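Local coordinates for protein aminopeptidase YwaD (Bacillus subtilis, PDB 6HC6) that is a secreted two-zinc aminopeptidase that hydrolyses the bond after a range of N-terminal amino acids, releasing them one at a time, at residues S53-A58 and A73-S78; R62-A67 and F92-R97; Q225-I230 and A249-V254; G292-G297 and G369-V374. One frame throughout, in Å; residues are numbered along the deposited sequence.

Interaction 1: residues S53-A58 and A73-S78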
loop_
_atom_site.group_PDB
_atom_site.type_symbol
_atom_site.label_atom_id
_atom_site.label_comp_id
_atom_site.label_asym_id
_atom_site.label_seq_id
_atom_site.Cartn_x
_atom_site.Cartn_y
_atom_site.Cartn_z
ATOM N N SER A 53 15.349 -4.611 -7.799
ATOM C CA SER A 53 16.106 -5.780 -7.355
ATOM C C SER A 53 16.649 -5.582 -5.946
ATOM O O SER A 53 16.596 -6.492 -5.111
ATOM C CB SER A 53 17.258 -6.065 -8.319
ATOM O OG SER A 53 18.020 -7.173 -7.881
ATOM N N GLN A 54 17.219 -4.409 -5.680
ATOM C CA GLN A 54 17.716 -4.130 -4.339
ATOM C C GLN A 54 16.605 -4.253 -3.305
ATOM O O GLN A 54 16.807 -4.826 -2.226
ATOM C CB GLN A 54 18.327 -2.734 -4.293
ATOM C CG GLN A 54 19.590 -2.576 -5.107
ATOM C CD GLN A 54 20.217 -1.202 -4.914
ATOM O OE1 GLN A 54 19.600 -0.179 -5.209
ATOM N NE2 GLN A 54 21.442 -1.175 -4.406
ATOM N N LEU A 55 15.423 -3.722 -3.614
ATOM C CA LEU A 55 14.348 -3.707 -2.631
ATOM C C LEU A 55 13.676 -5.066 -2.498
ATOM O O LEU A 55 13.396 -5.508 -1.382
ATOM C CB LEU A 55 13.307 -2.650 -2.994
ATOM C CG LEU A 55 13.726 -1.185 -2.905
ATOM C CD1 LEU A 55 12.739 -0.298 -3.633
ATOM C CD2 LEU A 55 13.892 -0.736 -1.446
ATOM N N SER A 56 13.384 -5.734 -3.618
ATOM C CA SER A 56 12.548 -6.926 -3.575
ATOM C C SER A 56 13.334 -8.225 -3.563
ATOM O O SER A 56 12.778 -9.255 -3.163
ATOM C CB SER A 56 11.583 -6.946 -4.765
ATOM O OG SER A 56 12.289 -7.179 -5.965
ATOM N N GLU A 57 14.594 -8.211 -4.004
ATOM C CA GLU A 57 15.452 -9.391 -3.988
ATOM C C GLU A 57 16.509 -9.339 -2.896
ATOM O O GLU A 57 16.623 -10.273 -2.092
ATOM C CB GLU A 57 16.140 -9.563 -5.345
ATOM C CG GLU A 57 15.210 -9.709 -6.529
ATOM C CD GLU A 57 15.952 -10.205 -7.752
ATOM O OE1 GLU A 57 15.730 -11.367 -8.151
ATOM O OE2 GLU A 57 16.768 -9.431 -8.304
ATOM N N ALA A 58 17.316 -8.278 -2.863
ATOM C CA ALA A 58 18.359 -8.198 -1.848
ATOM C C ALA A 58 17.765 -8.020 -0.459
ATOM O O ALA A 58 18.313 -8.534 0.523
ATOM C CB ALA A 58 19.330 -7.061 -2.168
ATOM N N ALA A 73 14.645 1.913 4.053
ATOM C CA ALA A 73 14.703 3.357 4.261
ATOM C C ALA A 73 16.135 3.863 4.187
ATOM O O ALA A 73 16.399 4.916 3.595
ATOM C CB ALA A 73 14.069 3.725 5.604
ATOM N N LEU A 74 17.071 3.126 4.787
ATOM C CA LEU A 74 18.482 3.488 4.686
ATOM C C LEU A 74 18.941 3.498 3.234
ATOM O O LEU A 74 19.704 4.375 2.819
ATOM C CB LEU A 74 19.333 2.509 5.494
ATOM C CG LEU A 74 19.120 2.431 7.007
ATOM C CD1 LEU A 74 20.149 1.484 7.648
ATOM C CD2 LEU A 74 19.221 3.816 7.621
ATOM N N LEU A 75 18.509 2.508 2.453
ATOM C CA LEU A 75 18.918 2.449 1.055
ATOM C C LEU A 75 18.354 3.622 0.268
ATOM O O LEU A 75 19.061 4.233 -0.547
ATOM C CB LEU A 75 18.471 1.125 0.444
ATOM C CG LEU A 75 18.463 1.044 -1.079
ATOM C CD1 LEU A 75 19.888 0.986 -1.611
ATOM C CD2 LEU A 75 17.681 -0.186 -1.500
ATOM N N ILE A 76 17.087 3.957 0.503
ATOM C CA ILE A 76 16.452 5.042 -0.233
ATOM C C ILE A 76 17.074 6.374 0.143
ATOM O O ILE A 76 17.345 7.212 -0.727
ATOM C CB ILE A 76 14.934 5.033 0.014
ATOM C CG1 ILE A 76 14.318 3.771 -0.567
ATOM C CG2 ILE A 76 14.279 6.279 -0.575
ATOM C CD1 ILE A 76 12.994 3.405 0.084
ATOM N N ALA A 77 17.319 6.592 1.440
ATOM C CA ALA A 77 17.953 7.833 1.875
ATOM C C ALA A 77 19.323 7.985 1.239
ATOM O O ALA A 77 19.686 9.066 0.758
ATOM C CB ALA A 77 18.069 7.863 3.400
ATOM N N SER A 78 20.108 6.906 1.242
ATOM C CA SER A 78 21.428 6.958 0.626
ATOM C C SER A 78 21.319 7.295 -0.857
ATOM O O SER A 78 22.089 8.114 -1.375
ATOM C CB SER A 78 22.151 5.628 0.845
ATOM O OG SER A 78 23.240 5.476 -0.044
#

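Interaction 2: residues R62-A67 and F92-R97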
loop_
_atom_site.group_PDB
_atom_site.type_symbol
_atom_site.label_atom_id
_atom_site.label_comp_id
_atom_site.label_asym_id
_atom_site.label_seq_id
_atom_site.Cartn_x
_atom_site.Cartn_y
_atom_site.Cartn_z
ATOM N N ARG A 62 8.984 -6.103 2.585
ATOM C CA ARG A 62 9.304 -4.924 3.392
ATOM C C ARG A 62 8.079 -4.573 4.229
ATOM O O ARG A 62 7.394 -3.580 3.984
ATOM C CB ARG A 62 9.745 -3.774 2.495
ATOM C CG ARG A 62 10.968 -4.147 1.642
ATOM C CD ARG A 62 11.269 -3.102 0.574
ATOM N NE ARG A 62 10.113 -2.825 -0.279
ATOM C CZ ARG A 62 9.696 -3.643 -1.240
ATOM N NH1 ARG A 62 10.338 -4.779 -1.459
ATOM N NH2 ARG A 62 8.630 -3.328 -1.973
ATOM N N ILE A 63 7.792 -5.424 5.210
ATOM C CA ILE A 63 6.598 -5.256 6.020
ATOM C C ILE A 63 6.769 -4.034 6.907
ATOM O O ILE A 63 7.821 -3.849 7.541
ATOM C CB ILE A 63 6.336 -6.517 6.851
ATOM C CG1 ILE A 63 6.033 -7.711 5.947
ATOM C CG2 ILE A 63 5.214 -6.294 7.816
ATOM C CD1 ILE A 63 6.217 -9.032 6.678
ATOM N N ALA A 64 5.737 -3.193 6.951
ATOM C CA ALA A 64 5.789 -1.979 7.771
ATOM C C ALA A 64 6.241 -2.281 9.194
ATOM O O ALA A 64 5.720 -3.189 9.852
ATOM C CB ALA A 64 4.415 -1.307 7.798
ATOM N N GLY A 65 7.199 -1.493 9.675
ATOM C CA GLY A 65 7.715 -1.644 11.025
ATOM C C GLY A 65 8.848 -2.637 11.177
ATOM O O GLY A 65 9.462 -2.693 12.248
ATOM N N THR A 66 9.168 -3.405 10.146
ATOM C CA THR A 66 10.149 -4.464 10.327
ATOM C C THR A 66 11.539 -3.997 9.917
ATOM O O THR A 66 11.720 -2.966 9.269
ATOM C CB THR A 66 9.764 -5.712 9.528
ATOM O OG1 THR A 66 9.837 -5.414 8.130
ATOM C CG2 THR A 66 8.362 -6.154 9.874
ATOM N N ALA A 67 12.535 -4.791 10.314
ATOM C CA ALA A 67 13.911 -4.502 9.952
ATOM C C ALA A 67 14.087 -4.346 8.445
ATOM O O ALA A 67 14.894 -3.520 7.998
ATOM C CB ALA A 67 14.818 -5.606 10.499
ATOM N N PHE A 92 7.550 7.792 12.614
ATOM C CA PHE A 92 6.217 7.864 13.198
ATOM C C PHE A 92 5.831 6.507 13.764
ATOM O O PHE A 92 6.267 5.469 13.266
ATOM C CB PHE A 92 5.170 8.321 12.174
ATOM C CG PHE A 92 5.139 7.494 10.924
ATOM C CD1 PHE A 92 5.992 7.780 9.857
ATOM C CD2 PHE A 92 4.230 6.450 10.792
ATOM C CE1 PHE A 92 5.957 7.015 8.687
ATOM C CE2 PHE A 92 4.185 5.676 9.622
ATOM C CZ PHE A 92 5.053 5.951 8.577
ATOM N N ASN A 93 5.010 6.527 14.812
ATOM C CA ASN A 93 4.549 5.292 15.429
ATOM C C ASN A 93 3.473 4.628 14.574
ATOM O O ASN A 93 2.679 5.291 13.900
ATOM C CB ASN A 93 3.988 5.551 16.828
ATOM C CG ASN A 93 5.017 6.137 17.775
ATOM O OD1 ASN A 93 6.221 6.012 17.565
ATOM N ND2 ASN A 93 4.539 6.765 18.842
ATOM N N ILE A 94 3.457 3.301 14.596
ATOM C CA ILE A 94 2.413 2.551 13.899
ATOM C C ILE A 94 1.851 1.508 14.861
ATOM O O ILE A 94 2.436 1.293 15.935
ATOM C CB ILE A 94 2.943 1.893 12.613
ATOM C CG1 ILE A 94 3.975 0.817 12.939
ATOM C CG2 ILE A 94 3.472 2.934 11.620
ATOM C CD1 ILE A 94 4.464 0.068 11.719
ATOM N N PRO A 95 0.735 0.848 14.540
ATOM C CA PRO A 95 0.141 -0.099 15.497
ATOM C C PRO A 95 1.038 -1.293 15.799
ATOM O O PRO A 95 1.971 -1.621 15.064
ATOM C CB PRO A 95 -1.142 -0.554 14.794
ATOM C CG PRO A 95 -1.480 0.562 13.885
ATOM C CD PRO A 95 -0.164 1.076 13.391
ATOM N N ASP A 96 0.725 -1.953 16.912
ATOM C CA ASP A 96 1.373 -3.212 17.237
ATOM C C ASP A 96 1.190 -4.205 16.097
ATOM O O ASP A 96 0.191 -4.185 15.370
ATOM C CB ASP A 96 0.804 -3.802 18.526
ATOM C CG ASP A 96 1.024 -2.909 19.737
ATOM O OD1 ASP A 96 1.938 -2.057 19.711
ATOM O OD2 ASP A 96 0.285 -3.081 20.732
ATOM N N ARG A 97 2.184 -5.063 15.934
ATOM C CA ARG A 97 2.184 -6.079 14.897
ATOM C C ARG A 97 1.876 -7.416 15.554
ATOM O O ARG A 97 2.506 -7.777 16.551
ATOM C CB ARG A 97 3.537 -6.121 14.187
ATOM C CG ARG A 97 3.660 -7.230 13.147
ATOM C CD ARG A 97 4.929 -7.059 12.318
ATOM N NE ARG A 97 6.046 -6.534 13.107
ATOM C CZ ARG A 97 7.045 -7.271 13.588
ATOM N NH1 ARG A 97 7.079 -8.580 13.371
ATOM N NH2 ARG A 97 8.014 -6.695 14.290
HETATM O O HOH W 1 5.162 -3.663 12.375
#

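Interaction 3: residues Q225-I230 and A249-V254. With ZN (zinc ion), chain D.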
loop_
_atom_site.group_PDB
_atom_site.type_symbol
_atom_site.label_atom_id
_atom_site.label_comp_id
_atom_site.label_asym_id
_atom_site.label_seq_id
_atom_site.Cartn_x
_atom_site.Cartn_y
_atom_site.Cartn_z
ATOM N N GLN A 225 6.207 -0.362 17.671
ATOM C CA GLN A 225 6.439 -0.393 16.232
ATOM C C GLN A 225 6.490 1.012 15.663
ATOM O O GLN A 225 5.689 1.874 16.029
ATOM C CB GLN A 225 5.332 -1.176 15.525
ATOM C CG GLN A 225 5.183 -2.598 16.026
ATOM C CD GLN A 225 6.386 -3.457 15.701
ATOM O OE1 GLN A 225 6.566 -3.867 14.564
ATOM N NE2 GLN A 225 7.197 -3.760 16.711
ATOM N N THR A 226 7.427 1.234 14.747
ATOM C CA THR A 226 7.583 2.525 14.100
ATOM C C THR A 226 7.904 2.309 12.631
ATOM O O THR A 226 8.464 1.284 12.245
ATOM C CB THR A 226 8.700 3.361 14.733
ATOM O OG1 THR A 226 9.958 2.701 14.537
ATOM C CG2 THR A 226 8.461 3.545 16.217
ATOM N N SER A 227 7.548 3.293 11.820
ATOM C CA SER A 227 7.953 3.295 10.424
ATOM C C SER A 227 8.563 4.652 10.117
ATOM O O SER A 227 8.797 5.447 11.032
ATOM C CB SER A 227 6.770 2.995 9.511
ATOM O OG SER A 227 7.194 2.889 8.154
ATOM N N GLN A 228 8.834 4.937 8.845
ATOM C CA GLN A 228 9.436 6.222 8.543
ATOM C C GLN A 228 9.187 6.567 7.087
ATOM O O GLN A 228 8.954 5.694 6.245
ATOM C CB GLN A 228 10.938 6.239 8.842
ATOM C CG GLN A 228 11.719 5.088 8.223
ATOM C CD GLN A 228 11.435 3.766 8.907
ATOM O OE1 GLN A 228 11.403 3.681 10.135
ATOM N NE2 GLN A 228 11.176 2.732 8.111
ATOM N N ASN A 229 9.228 7.864 6.816
ATOM C CA ASN A 229 9.192 8.398 5.467
ATOM C C ASN A 229 10.570 8.959 5.157
ATOM O O ASN A 229 11.280 9.423 6.056
ATOM C CB ASN A 229 8.147 9.514 5.329
ATOM C CG ASN A 229 6.756 9.064 5.716
ATOM O OD1 ASN A 229 6.349 7.952 5.396
ATOM N ND2 ASN A 229 6.018 9.925 6.405
ATOM N N ILE A 230 10.954 8.893 3.892
ATOM C CA ILE A 230 12.232 9.439 3.441
ATOM C C ILE A 230 11.923 10.556 2.464
ATOM O O ILE A 230 11.313 10.318 1.414
ATOM C CB ILE A 230 13.123 8.364 2.803
ATOM C CG1 ILE A 230 13.323 7.204 3.780
ATOM C CG2 ILE A 230 14.485 8.957 2.432
ATOM C CD1 ILE A 230 12.398 6.063 3.549
ATOM N N ALA A 249 5.895 7.718 -3.532
ATOM C CA ALA A 249 5.711 6.282 -3.731
ATOM C C ALA A 249 5.929 5.588 -2.396
ATOM O O ALA A 249 6.821 5.980 -1.652
ATOM C CB ALA A 249 6.714 5.756 -4.762
ATOM N N HIS A 250 5.133 4.568 -2.094
ATOM C CA HIS A 250 5.346 3.834 -0.849
ATOM C C HIS A 250 6.341 2.703 -1.065
ATOM O O HIS A 250 6.359 2.063 -2.116
ATOM C CB HIS A 250 4.024 3.319 -0.266
ATOM C CG HIS A 250 3.413 2.139 -0.975
ATOM N ND1 HIS A 250 3.668 0.834 -0.605
ATOM C CD2 HIS A 250 2.463 2.070 -1.939
ATOM C CE1 HIS A 250 2.964 0.007 -1.359
ATOM N NE2 HIS A 250 2.194 0.731 -2.158
ATOM N N TYR A 251 7.180 2.461 -0.061
ATOM C CA TYR A 251 8.254 1.491 -0.218
ATOM C C TYR A 251 8.056 0.271 0.673
ATOM O O TYR A 251 8.927 -0.611 0.700
ATOM C CB TYR A 251 9.615 2.155 0.037
ATOM C CG TYR A 251 9.867 2.558 1.470
ATOM C CD1 TYR A 251 9.363 3.748 1.982
ATOM C CD2 TYR A 251 10.630 1.767 2.298
ATOM C CE1 TYR A 251 9.577 4.111 3.300
ATOM C CE2 TYR A 251 10.874 2.127 3.623
ATOM C CZ TYR A 251 10.339 3.298 4.113
ATOM O OH TYR A 251 10.559 3.676 5.417
ATOM N N ASP A 252 6.918 0.171 1.364
ATOM C CA ASP A 252 6.618 -1.057 2.095
ATOM C C ASP A 252 5.812 -2.016 1.224
ATOM O O ASP A 252 5.280 -1.644 0.179
ATOM C CB ASP A 252 5.871 -0.757 3.389
ATOM C CG ASP A 252 4.473 -0.205 3.152
ATOM O OD1 ASP A 252 4.336 0.722 2.316
ATOM O OD2 ASP A 252 3.523 -0.676 3.820
ATOM N N SER A 253 5.737 -3.272 1.665
ATOM C CA SER A 253 4.952 -4.292 0.972
ATOM C C SER A 253 4.214 -5.131 2.004
ATOM O O SER A 253 4.486 -5.048 3.202
ATOM C CB SER A 253 5.825 -5.180 0.077
ATOM O OG SER A 253 6.628 -6.045 0.854
ATOM N N VAL A 254 3.277 -5.950 1.532
ATOM C CA VAL A 254 2.482 -6.797 2.431
ATOM C C VAL A 254 3.282 -8.045 2.790
ATOM O O VAL A 254 4.216 -8.427 2.063
ATOM C CB VAL A 254 1.121 -7.176 1.813
ATOM C CG1 VAL A 254 0.309 -5.923 1.432
ATOM C CG2 VAL A 254 1.311 -8.092 0.606
HETATM ZN ZN ZN D . 0.671 0.020 -3.518
HETATM O O HOH W 2 -1.114 -0.434 -4.294
HETATM O O HOH W 3 -0.349 -0.711 -1.875
#

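Interaction 4: residues G292-G297 and G369-V374. With ZN (zinc ion), chain E.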
loop_
_atom_site.group_PDB
_atom_site.type_symbol
_atom_site.label_atom_id
_atom_site.label_comp_id
_atom_site.label_asym_id
_atom_site.label_seq_id
_atom_site.Cartn_x
_atom_site.Cartn_y
_atom_site.Cartn_z
ATOM N N GLY A 292 6.531 5.258 4.159
ATOM C CA GLY A 292 6.462 3.973 4.823
ATOM C C GLY A 292 5.033 3.603 5.183
ATOM O O GLY A 292 4.137 4.435 5.168
ATOM N N ALA A 293 4.824 2.322 5.488
ATOM C CA ALA A 293 3.585 1.859 6.132
ATOM C C ALA A 293 2.322 2.218 5.344
ATOM O O ALA A 293 1.256 2.441 5.921
ATOM C CB ALA A 293 3.467 2.396 7.566
ATOM N N GLU A 294 2.399 2.251 4.020
ATOM C CA GLU A 294 1.175 2.466 3.245
ATOM C C GLU A 294 0.207 1.290 3.347
ATOM O O GLU A 294 -1.013 1.482 3.269
ATOM C CB GLU A 294 1.530 2.705 1.783
ATOM C CG GLU A 294 0.352 3.045 0.858
ATOM C CD GLU A 294 -0.424 1.840 0.366
ATOM O OE1 GLU A 294 -1.598 2.023 -0.027
ATOM O OE2 GLU A 294 0.115 0.712 0.401
ATOM N N GLU A 295 0.723 0.072 3.484
ATOM C CA GLU A 295 -0.150 -1.087 3.394
ATOM C C GLU A 295 -1.019 -1.227 4.629
ATOM O O GLU A 295 -1.988 -1.988 4.602
ATOM C CB GLU A 295 0.667 -2.375 3.163
ATOM C CG GLU A 295 1.473 -2.413 1.846
ATOM C CD GLU A 295 0.602 -2.664 0.590
ATOM O OE1 GLU A 295 -0.640 -2.605 0.666
ATOM O OE2 GLU A 295 1.187 -2.895 -0.484
ATOM N N LEU A 296 -0.705 -0.494 5.690
ATOM C CA LEU A 296 -1.503 -0.497 6.902
ATOM C C LEU A 296 -2.595 0.557 6.880
ATOM O O LEU A 296 -3.299 0.717 7.883
ATOM C CB LEU A 296 -0.604 -0.274 8.118
ATOM C CG LEU A 296 0.412 -1.377 8.398
ATOM C CD1 LEU A 296 1.186 -0.998 9.657
ATOM C CD2 LEU A 296 -0.339 -2.689 8.630
ATOM N N GLY A 297 -2.734 1.296 5.781
ATOM C CA GLY A 297 -3.766 2.312 5.703
ATOM C C GLY A 297 -3.200 3.710 5.511
ATOM O O GLY A 297 -3.665 4.663 6.144
ATOM N N GLY A 369 -8.844 5.357 -5.016
ATOM C CA GLY A 369 -8.118 5.809 -3.847
ATOM C C GLY A 369 -7.121 4.759 -3.402
ATOM O O GLY A 369 -6.433 4.178 -4.239
ATOM N N SER A 370 -7.018 4.530 -2.093
ATOM C CA SER A 370 -6.215 3.439 -1.531
ATOM C C SER A 370 -4.743 3.509 -1.935
ATOM O O SER A 370 -4.083 2.481 -2.103
ATOM C CB SER A 370 -6.813 2.080 -1.905
ATOM O OG SER A 370 -8.168 2.035 -1.497
ATOM N N SER A 371 -4.206 4.713 -2.084
ATOM C CA SER A 371 -2.760 4.901 -2.126
ATOM C C SER A 371 -2.457 6.284 -1.577
ATOM O O SER A 371 -3.353 7.002 -1.131
ATOM C CB SER A 371 -2.182 4.718 -3.534
ATOM O OG SER A 371 -0.764 4.589 -3.433
ATOM N N ASP A 372 -1.186 6.660 -1.620
ATOM C CA ASP A 372 -0.726 7.802 -0.848
ATOM C C ASP A 372 -1.135 9.148 -1.430
ATOM O O ASP A 372 -0.888 10.173 -0.795
ATOM C CB ASP A 372 0.793 7.720 -0.698
ATOM C CG ASP A 372 1.212 6.553 0.171
ATOM O OD1 ASP A 372 2.020 5.744 -0.309
ATOM O OD2 ASP A 372 0.738 6.448 1.335
ATOM N N HIS A 373 -1.772 9.181 -2.598
ATOM C CA HIS A 373 -2.343 10.439 -3.057
ATOM C C HIS A 373 -3.539 10.858 -2.215
ATOM O O HIS A 373 -3.937 12.023 -2.265
ATOM C CB HIS A 373 -2.777 10.320 -4.517
ATOM C CG HIS A 373 -3.847 9.298 -4.745
ATOM N ND1 HIS A 373 -3.697 7.968 -4.406
ATOM C CD2 HIS A 373 -5.083 9.408 -5.289
ATOM C CE1 HIS A 373 -4.794 7.308 -4.729
ATOM N NE2 HIS A 373 -5.654 8.160 -5.261
ATOM N N VAL A 374 -4.117 9.943 -1.445
ATOM C CA VAL A 374 -5.404 10.221 -0.812
ATOM C C VAL A 374 -5.240 11.269 0.284
ATOM O O VAL A 374 -6.049 12.199 0.341
ATOM C CB VAL A 374 -6.061 8.936 -0.277
ATOM C CG1 VAL A 374 -7.269 9.272 0.596
ATOM C CG2 VAL A 374 -6.484 8.038 -1.439
HETATM ZN ZN ZN E . -0.647 -2.986 -1.646
HETATM O O HOH W 4 1.834 5.667 3.600
HETATM O O HOH W 3 -0.349 -0.711 -1.875
#

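Interaction 1: residues S53-A58 and A73-S78
L75 reaches from helix 67-82 into the gap between two residues of helix 45-59, L55 and Q54: its CD2 meets L55 and the CB of Q54, while CD1 lies along the Q54 amide. The tightly packed part is at CD2, which is 3.8 Å from CD2 of L55 and touches CB of Q54 at the same distance of 3.8 Å. This is a small apolar patch in which the two leucine side chains run at a slant to each other. L75 has CG anti to its backbone N (chi1 164°), which carries the fork over to the facing helix. Toward solvent the patch gives way to a polar edge. There CD1 of L75 has OE1 of Q54 at 3.8 Å and NE2 at 3.9 Å, a van der Waals contact without any hydrogen bond, and Q54 stays partly exposed. On the far side of helix 45-59 the chemistry is polar: S53 OG donates to E57 OE2 at 2.6 Å, on that oxygen's anti lone pair. Nearby the helix widens into a pi-type turn, and S53 O accepts from both E57 N and A58 N. L55, the inner member of the patch, is buried, and both L55 and I76 rest on T267 of helix 260-277. Helix 67-82 turns A73, I76 and A77 onto I230 of strand 226-234, packing on the peptidase sheet, while helix 45-59 lies alongside helix 67-82.

Interaction 2: residues R62-A67 and F92-R97
Leaving strand 86-93, the chain first meets the facing loop through I94, whose terminal CD1 approaches G65 CA at 3.7 Å and A64 CB at 4.2 Å. Its CG1 branch sits between the backbone N and the carbonyl carbon (chi1 66°) and delivers the methyl to the bare backbone of the glycine. After P95 and D96 the chain returns to the loop at R97. Here T66 CG2 stands over one face of the guanidinium, near its rim and 4.0 Å from NE. In plane at the edge of this group, a water accepts from R97 NE at 3.1 Å and donates to A64 O at 2.6 Å, bridging the two segments. The same N-H is shared with Q225 OE1, and NH1 forms a salt bridge with E99. The methyl of T66 is placed by its hydroxyl: OG1 donates to I63 O at 2.6 Å, on a lone pair in the carbonyl plane, while T66 N grips the same oxygen at 3.0 Å. The pattern is that of a type II beta turn, I63 to T66 with G65 third, set against the link between the edge strand of the peptidase sheet and strand 97-104.

Interaction 3: residues Q225-I230 and A249-V254
Directly after the zinc ligand H250, where strand 244-250 ends beside the metal site, Y251 extends its ring to Q228 and I230 of strand 226-234. Its hydroxyl works in both directions. Y251 OH donates to Q228 O at 2.7 Å, arriving 44° out of the carbonyl plane, although that oxygen itself lies at the ring edge, in the plane of the tyrosine. In return Q228 NE2 donates to Y251 OH at 2.9 Å with an N-H...O angle of 151°. The glutamine can do this because its chain folds back at chi2 (-72°), bringing the amide over to the phenol of the same tyrosine that holds its backbone carbonyl; Q228 OE1 is taken by K70 NZ. Further along the strand, I230 CD1 presses on the ring at CE1, 3.4 Å away, its side chain running across that of the tyrosine. In the mixed sheet of this M28 peptidase, strand 285-291 lies between the two strands, and Y251 spans that intervening position. One residue back, H250 NE2 binds the zinc ion at 2.2 Å, and D262, D323 and two waters are its further ligands. The other ring nitrogen of the histidine, ND1, donates to D252 OD1 at 3.0 Å from above the carboxylate plane, and makes a weak second bond to D252 O. D252 OD2 in turn accepts from the backbone N of E295, a ligand of the second zinc.

Interaction 4: residues G292-G297 and G369-V374
E294 and D372 meet with their carboxylates turned perpendicular, the planes 90° apart, and the touching is done by methylene against carboxylate. E294 CG sits obliquely over the D372 carboxylate, 3.4 Å from OD1 and 3.5 Å from OD2, and the two like groups adjoin without their oxygens colliding; E294 OE1 and D372 OD2 remain 5.2 Å apart. The first torsion of E294 is trans to the main-chain nitrogen (chi1 -176°) and leads CG across to the facing segment; a bend at chi2 (-82°) then swings its carboxylate away from the aspartate, past the backbone of S370 and S371. There E294 OE1 comes to 3.3 Å from S370 O, a proximity of two acceptors and not a bond. The other oxygen, OE2, accepts from a water at 2.7 Å, and this water is bound to both zinc ions. A second water bridges the segments, donating to D372 OD2 at 2.6 Å and to G292 O; S301 OG also bonds to OD2. E295, the residue after E294, clasps one zinc with both oxygens, OE1 at 2.3 Å and OE2 at 2.2 Å, a site completed by D262, H401, E452 and the shared water. The layout is that of the two-zinc centre of M28 aminopeptidases, where a glutamate directly before a zinc-binding glutamate faces the metal-bridging water; E294 is placed consistently with the general-base glutamate of related enzymes.

Interactions 3 and 4 are buried and polar, each carrying a zinc ligand, and they share the water between the two metals; N229 OD1 with G292 N ties one to the other. Interactions 1 and 2 lie further out. The first is partly buried apolar packing of helix on helix, and the second is a surface contact of a turn with the link after strand 86-93, in which a water bridges the polar groups. Helix 67-82 connects the outer layer to the inner, since A73 and I76 of interaction 1 pack against Y251 of interaction 3. Interactions 2 and 3 use neighbouring strands, with R62 NE bonding to Y251 O. A64 touches A293 and L296, linking interactions 2 and 4.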